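Local coordinates for protein 3-phytase (Klebsiella pneumoniae, PDB 2WNH) that probably removes phosphate groups from phytate (inositol hexakisphosphate), as a phytase of the histidine acid phosphatase family, at residues T139-A144 with Q260-V265; D254-A259 with R298-F303. The protein carries 3 engineered substitutions. One frame throughout, in Å; residues are numbered along the deposited sequence. Where two conformers were deposited one is given.

Interaction 1 (T139-A144 with Q260-V265); sequences TQTDPA and QKRGSV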
loop_
_atom_site.group_PDB
_atom_site.type_symbol
_atom_site.label_atom_id
_atom_site.label_comp_id
_atom_site.label_asym_id
_atom_site.label_seq_id
_atom_site.Cartn_x
_atom_site.Cartn_y
_atom_site.Cartn_z
ATOM N N THR B 139 19.845 9.555 44.484
ATOM C CA THR B 139 18.975 8.422 44.220
ATOM C C THR B 139 19.630 7.068 44.569
ATOM O O THR B 139 19.073 6.001 44.275
ATOM C CB THR B 139 18.455 8.481 42.740
ATOM O OG1 THR B 139 19.569 8.577 41.841
ATOM C CG2 THR B 139 17.563 9.699 42.533
ATOM N N GLN B 140 20.802 7.108 45.204
ATOM C CA GLN B 140 21.478 5.883 45.623
ATOM C C GLN B 140 20.944 5.407 46.957
ATOM O O GLN B 140 20.662 6.223 47.838
ATOM C CB GLN B 140 22.977 6.129 45.766
ATOM C CG GLN B 140 23.710 6.113 44.454
ATOM C CD GLN B 140 25.064 6.764 44.549
ATOM O OE1 GLN B 140 25.340 7.526 45.482
ATOM N NE2 GLN B 140 25.922 6.477 43.581
ATOM N N THR B 141 20.829 4.091 47.115
ATOM C CA THR B 141 20.463 3.511 48.417
ATOM C C THR B 141 21.669 3.536 49.360
ATOM O O THR B 141 22.826 3.590 48.912
ATOM C CB THR B 141 20.021 2.053 48.279
ATOM O OG1 THR B 141 21.034 1.319 47.585
ATOM C CG2 THR B 141 18.683 1.940 47.511
ATOM N N ASP B 142 21.391 3.498 50.660
ATOM C CA ASP B 142 22.441 3.236 51.643
ATOM C C ASP B 142 22.430 1.751 51.968
ATOM O O ASP B 142 21.384 1.232 52.352
ATOM C CB ASP B 142 22.322 4.088 52.901
ATOM C CG ASP B 142 23.575 3.988 53.762
ATOM O OD1 ASP B 142 23.800 2.905 54.345
ATOM O OD2 ASP B 142 24.351 4.970 53.817
ATOM N N PRO B 143 23.577 1.068 51.797
ATOM C CA PRO B 143 23.646 -0.383 52.045
ATOM C C PRO B 143 23.066 -0.826 53.410
ATOM O O PRO B 143 22.386 -1.862 53.495
ATOM C CB PRO B 143 25.146 -0.690 51.921
ATOM C CG PRO B 143 25.670 0.387 50.993
ATOM C CD PRO B 143 24.870 1.611 51.337
ATOM N N ALA B 144 23.301 -0.038 54.460
ATOM C CA ALA B 144 22.811 -0.401 55.804
ATOM C C ALA B 144 21.300 -0.391 55.887
ATOM O O ALA B 144 20.700 -1.255 56.507
ATOM C CB ALA B 144 23.380 0.548 56.845
ATOM N N GLN B 260 11.685 3.559 46.734
ATOM C CA GLN B 260 11.651 4.991 47.040
ATOM C C GLN B 260 12.960 5.676 46.656
ATOM O O GLN B 260 12.958 6.732 46.028
ATOM C CB GLN B 260 11.323 5.207 48.524
ATOM C CG GLN B 260 9.867 4.975 48.853
ATOM C CD GLN B 260 9.573 5.147 50.325
ATOM O OE1 GLN B 260 10.315 4.648 51.179
ATOM N NE2 GLN B 260 8.469 5.812 50.635
ATOM N N LYS B 261 14.091 5.071 47.019
ATOM C CA LYS B 261 15.387 5.663 46.692
ATOM C C LYS B 261 15.677 5.684 45.195
ATOM O O LYS B 261 16.177 6.673 44.659
ATOM C CB LYS B 261 16.544 4.946 47.417
ATOM C CG LYS B 261 16.588 5.240 48.918
ATOM C CD LYS B 261 16.727 6.736 49.237
ATOM C CE LYS B 261 17.930 7.402 48.540
ATOM N NZ LYS B 261 18.001 8.875 48.812
ATOM N N ARG B 262 15.367 4.578 44.524
ATOM C CA ARG B 262 15.825 4.397 43.156
ATOM C C ARG B 262 14.760 4.620 42.067
ATOM O O ARG B 262 15.113 4.723 40.900
ATOM C CB ARG B 262 16.488 3.022 42.998
ATOM C CG ARG B 262 17.841 2.882 43.738
ATOM C CD ARG B 262 18.602 1.665 43.250
ATOM N NE ARG B 262 19.068 1.840 41.878
ATOM C CZ ARG B 262 19.124 0.875 40.960
ATOM N NH1 ARG B 262 18.724 -0.359 41.250
ATOM N NH2 ARG B 262 19.560 1.156 39.737
ATOM N N GLY B 263 13.491 4.687 42.455
ATOM C CA GLY B 263 12.387 4.895 41.520
ATOM C C GLY B 263 11.603 6.193 41.650
ATOM O O GLY B 263 10.799 6.508 40.769
ATOM N N SER B 264 11.797 6.954 42.735
ATOM C CA SER B 264 11.016 8.190 42.914
ATOM C C SER B 264 11.236 9.218 41.814
ATOM O O SER B 264 10.299 9.895 41.412
ATOM C CB SER B 264 11.293 8.846 44.275
ATOM O OG SER B 264 10.747 8.064 45.326
ATOM N N VAL B 265 12.473 9.334 41.340
ATOM C CA VAL B 265 12.811 10.313 40.299
ATOM C C VAL B 265 12.024 10.031 39.003
ATOM O O VAL B 265 11.562 10.956 38.327
ATOM C CB VAL B 265 14.341 10.364 40.076
ATOM C CG1 VAL B 265 14.871 9.032 39.530
ATOM C CG2 VAL B 265 14.754 11.549 39.216
HETATM O O HOH W 1 20.663 8.992 48.214
#
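Thr139 lies against the backbone of Lys261, and how the two meet shows that a loop can settle on a helix without a direct hydrogen bond between them. CB of Thr139 comes within 3.5 Å of Lys261 O, while its methyl CG2, anti to its own carbonyl carbon, runs on to touch Val265 CG1 at 4.1 Å. The hydroxyl turns instead to Thr133 O. The lysine chain is bent at both chi2 and chi3 (-58° and -54°), which brings CE to 3.1 Å from Gln140 O. One water links that carbonyl to the ammonium: it donates to Gln140 O at 2.8 Å and accepts from Lys261 NZ at 2.7 Å. NZ also hydrogen-bonds to Ala138 O and Ser396 OG, so the charged end is anchored on several oxygens. The loop leads into helix 143-154, whose N-cap is Asp142, and crosses the first half of helix 256-274, both within the histidine phosphatase family region. Just before Asp142, the methyl CG2 of Thr141 rests on the aliphatic roots of two side chains, 3.7 Å from Lys261 CB and 4.0 Å from Arg262 CG.

Interaction 2 (D254-A259 with R298-F303); sequences DVLYTA and RTLMNF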
loop_
_atom_site.group_PDB
_atom_site.type_symbol
_atom_site.label_atom_id
_atom_site.label_comp_id
_atom_site.label_asym_id
_atom_site.label_seq_id
_atom_site.Cartn_x
_atom_site.Cartn_y
_atom_site.Cartn_z
ATOM N N ASP B 254 10.977 -4.575 44.583
ATOM C CA ASP B 254 9.669 -4.221 45.116
ATOM C C ASP B 254 9.688 -3.960 46.634
ATOM O O ASP B 254 8.642 -3.848 47.254
ATOM C CB ASP B 254 8.635 -5.279 44.733
ATOM C CG ASP B 254 8.381 -5.318 43.227
ATOM O OD1 ASP B 254 8.398 -4.240 42.574
ATOM O OD2 ASP B 254 8.167 -6.416 42.681
ATOM N N VAL B 255 10.886 -3.906 47.209
ATOM C CA VAL B 255 11.078 -3.481 48.606
ATOM C C VAL B 255 10.897 -1.955 48.627
ATOM O O VAL B 255 11.607 -1.239 47.927
ATOM C CB VAL B 255 12.492 -3.873 49.120
ATOM C CG1 VAL B 255 12.766 -3.255 50.499
ATOM C CG2 VAL B 255 12.624 -5.407 49.193
ATOM N N LEU B 256 9.959 -1.476 49.443
ATOM C CA LEU B 256 9.581 -0.058 49.453
ATOM C C LEU B 256 10.770 0.889 49.575
ATOM O O LEU B 256 10.903 1.827 48.795
ATOM C CB LEU B 256 8.565 0.227 50.559
ATOM C CG LEU B 256 7.991 1.645 50.508
ATOM C CD1 LEU B 256 7.317 1.927 49.150
ATOM C CD2 LEU B 256 7.003 1.851 51.631
ATOM N N TYR B 257 11.633 0.662 50.560
ATOM C CA TYR B 257 12.818 1.508 50.704
ATOM C C TYR B 257 13.581 1.672 49.384
ATOM O O TYR B 257 13.923 2.814 48.964
ATOM C CB TYR B 257 13.784 0.984 51.813
ATOM C CG TYR B 257 15.120 1.728 51.788
ATOM C CD1 TYR B 257 15.233 3.020 52.311
ATOM C CD2 TYR B 257 16.251 1.162 51.215
ATOM C CE1 TYR B 257 16.422 3.717 52.244
ATOM C CE2 TYR B 257 17.443 1.858 51.138
ATOM C CZ TYR B 257 17.525 3.140 51.681
ATOM O OH TYR B 257 18.685 3.874 51.626
ATOM N N THR B 258 13.876 0.534 48.751
ATOM C CA THR B 258 14.693 0.512 47.539
ATOM C C THR B 258 13.952 1.256 46.427
ATOM O O THR B 258 14.552 2.060 45.705
ATOM C CB THR B 258 14.987 -0.924 47.104
ATOM O OG1 THR B 258 15.755 -1.585 48.128
ATOM C CG2 THR B 258 15.759 -0.974 45.780
ATOM N N ALA B 259 12.654 0.984 46.314
ATOM C CA ALA B 259 11.838 1.617 45.265
ATOM C C ALA B 259 11.767 3.133 45.479
ATOM O O ALA B 259 11.793 3.909 44.523
ATOM C CB ALA B 259 10.452 1.014 45.241
ATOM N N ARG B 298 5.953 0.762 39.801
ATOM C CA ARG B 298 4.671 0.180 40.183
ATOM C C ARG B 298 4.591 -0.020 41.694
ATOM O O ARG B 298 3.523 0.086 42.269
ATOM C CB ARG B 298 4.334 -1.117 39.414
ATOM C CG ARG B 298 5.331 -2.262 39.560
ATOM C CD ARG B 298 4.961 -3.280 40.658
ATOM N NE ARG B 298 6.014 -4.299 40.753
ATOM C CZ ARG B 298 6.105 -5.348 39.931
ATOM N NH1 ARG B 298 5.203 -5.501 38.970
ATOM N NH2 ARG B 298 7.100 -6.241 40.057
ATOM N N THR B 299 5.722 -0.322 42.333
ATOM C CA THR B 299 5.719 -0.395 43.807
ATOM C C THR B 299 5.325 0.935 44.452
ATOM O O THR B 299 4.469 0.968 45.348
ATOM C CB THR B 299 7.045 -0.990 44.347
ATOM O OG1 THR B 299 7.043 -2.383 44.037
ATOM C CG2 THR B 299 7.164 -0.823 45.865
ATOM N N LEU B 300 5.923 2.028 43.980
ATOM C CA LEU B 300 5.583 3.364 44.487
ATOM C C LEU B 300 4.132 3.724 44.199
ATOM O O LEU B 300 3.456 4.379 45.009
ATOM C CB LEU B 300 6.557 4.423 43.941
ATOM C CG LEU B 300 8.027 4.276 44.365
ATOM C CD1 LEU B 300 8.829 5.346 43.691
ATOM C CD2 LEU B 300 8.150 4.358 45.873
ATOM N N MET B 301 3.625 3.265 43.054
ATOM C CA MET B 301 2.198 3.434 42.697
ATOM C C MET B 301 1.265 2.584 43.537
ATOM O O MET B 301 0.053 2.804 43.512
ATOM C CB MET B 301 1.962 3.122 41.211
ATOM C CG MET B 301 2.661 4.060 40.239
ATOM S SD MET B 301 2.658 3.365 38.561
ATOM C CE MET B 301 1.170 4.083 37.903
ATOM N N ASN B 302 1.820 1.593 44.247
ATOM C CA ASN B 302 1.013 0.563 44.927
ATOM C C ASN B 302 0.086 -0.174 43.947
ATOM O O ASN B 302 -1.082 -0.441 44.230
ATOM C CB ASN B 302 0.229 1.177 46.101
ATOM C CG ASN B 302 -0.002 0.193 47.247
ATOM O OD1 ASN B 302 -0.770 0.490 48.158
ATOM N ND2 ASN B 302 0.669 -0.950 47.229
ATOM N N PHE B 303 0.622 -0.472 42.764
ATOM C CA PHE B 303 -0.153 -1.060 41.676
ATOM C C PHE B 303 0.389 -2.457 41.432
ATOM O O PHE B 303 1.556 -2.637 41.077
ATOM C CB PHE B 303 -0.058 -0.157 40.414
ATOM C CG PHE B 303 -0.744 -0.699 39.156
ATOM C CD1 PHE B 303 -1.852 -1.558 39.206
ATOM C CD2 PHE B 303 -0.285 -0.267 37.903
ATOM C CE1 PHE B 303 -2.444 -2.028 38.009
ATOM C CE2 PHE B 303 -0.877 -0.711 36.714
ATOM C CZ PHE B 303 -1.958 -1.587 36.765
#
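Asp254 and Arg298 form a two-pronged salt bridge in which the guanidinium presents its NE side, one nitrogen to each carboxylate oxygen. Arg298 NE donates to Asp254 OD1 at 3.0 Å in a nearly straight bond (165°), and Arg298 NH2 reaches the syn lone pair of Asp254 OD2 at 2.8 Å. The pair is not flat, since the two planes stand 53° apart: OD1 lies in the guanidinium plane, yet NE meets OD1 from above the carboxylate. From that same face comes a second donor to OD1, the hydroxyl of Thr299, with OG1 at 2.7 Å. Three bonds thus fix the rotation of the carboxylate. Arg298 starts with CG in the crowded position between N and the carbonyl carbon (chi1 59°), then bends at chi2, which swings the guanidinium round to the aspartate; its NH1 bonds to Gly313 O.

Beyond the polar cluster, the methyl of Thr299 takes over: CG2 packs on Ala259 CB at 3.8 Å. Leu300 packs on the same turn, its CD1 3.4 Å from Ala259 O and its CD2 4.2 Å from Leu256 CD1. The contact joins the start of helix 256-274 to the last turn of helix 291-301, which ends in a Schellman motif at Asn302. Val255 and Tyr257 face helix 143-154, and Met301 and Phe303 lean on strand 320-328.

Interactions 1 and 2 share helix 256-274, which receives a loop in one and a second helix in the other; their centres lie 11 Å apart. Along the chain the four segments alternate, 139-144, 254-259, 260-265 and 298-303, with 254-259 running straight into 260-265 on the shared helix. The two contacts also touch directly: Tyr257 OH probably bonds to Asp142 N at 2.9 Å, and Leu300 packs on Gln260, Gly263 and Ser264. Helix 291-301 follows strand 284-289 of the mixed sheet, so the shared helix ties the loop before helix 143-154 to an element attached to the sheet, all within one histidine phosphatase family region.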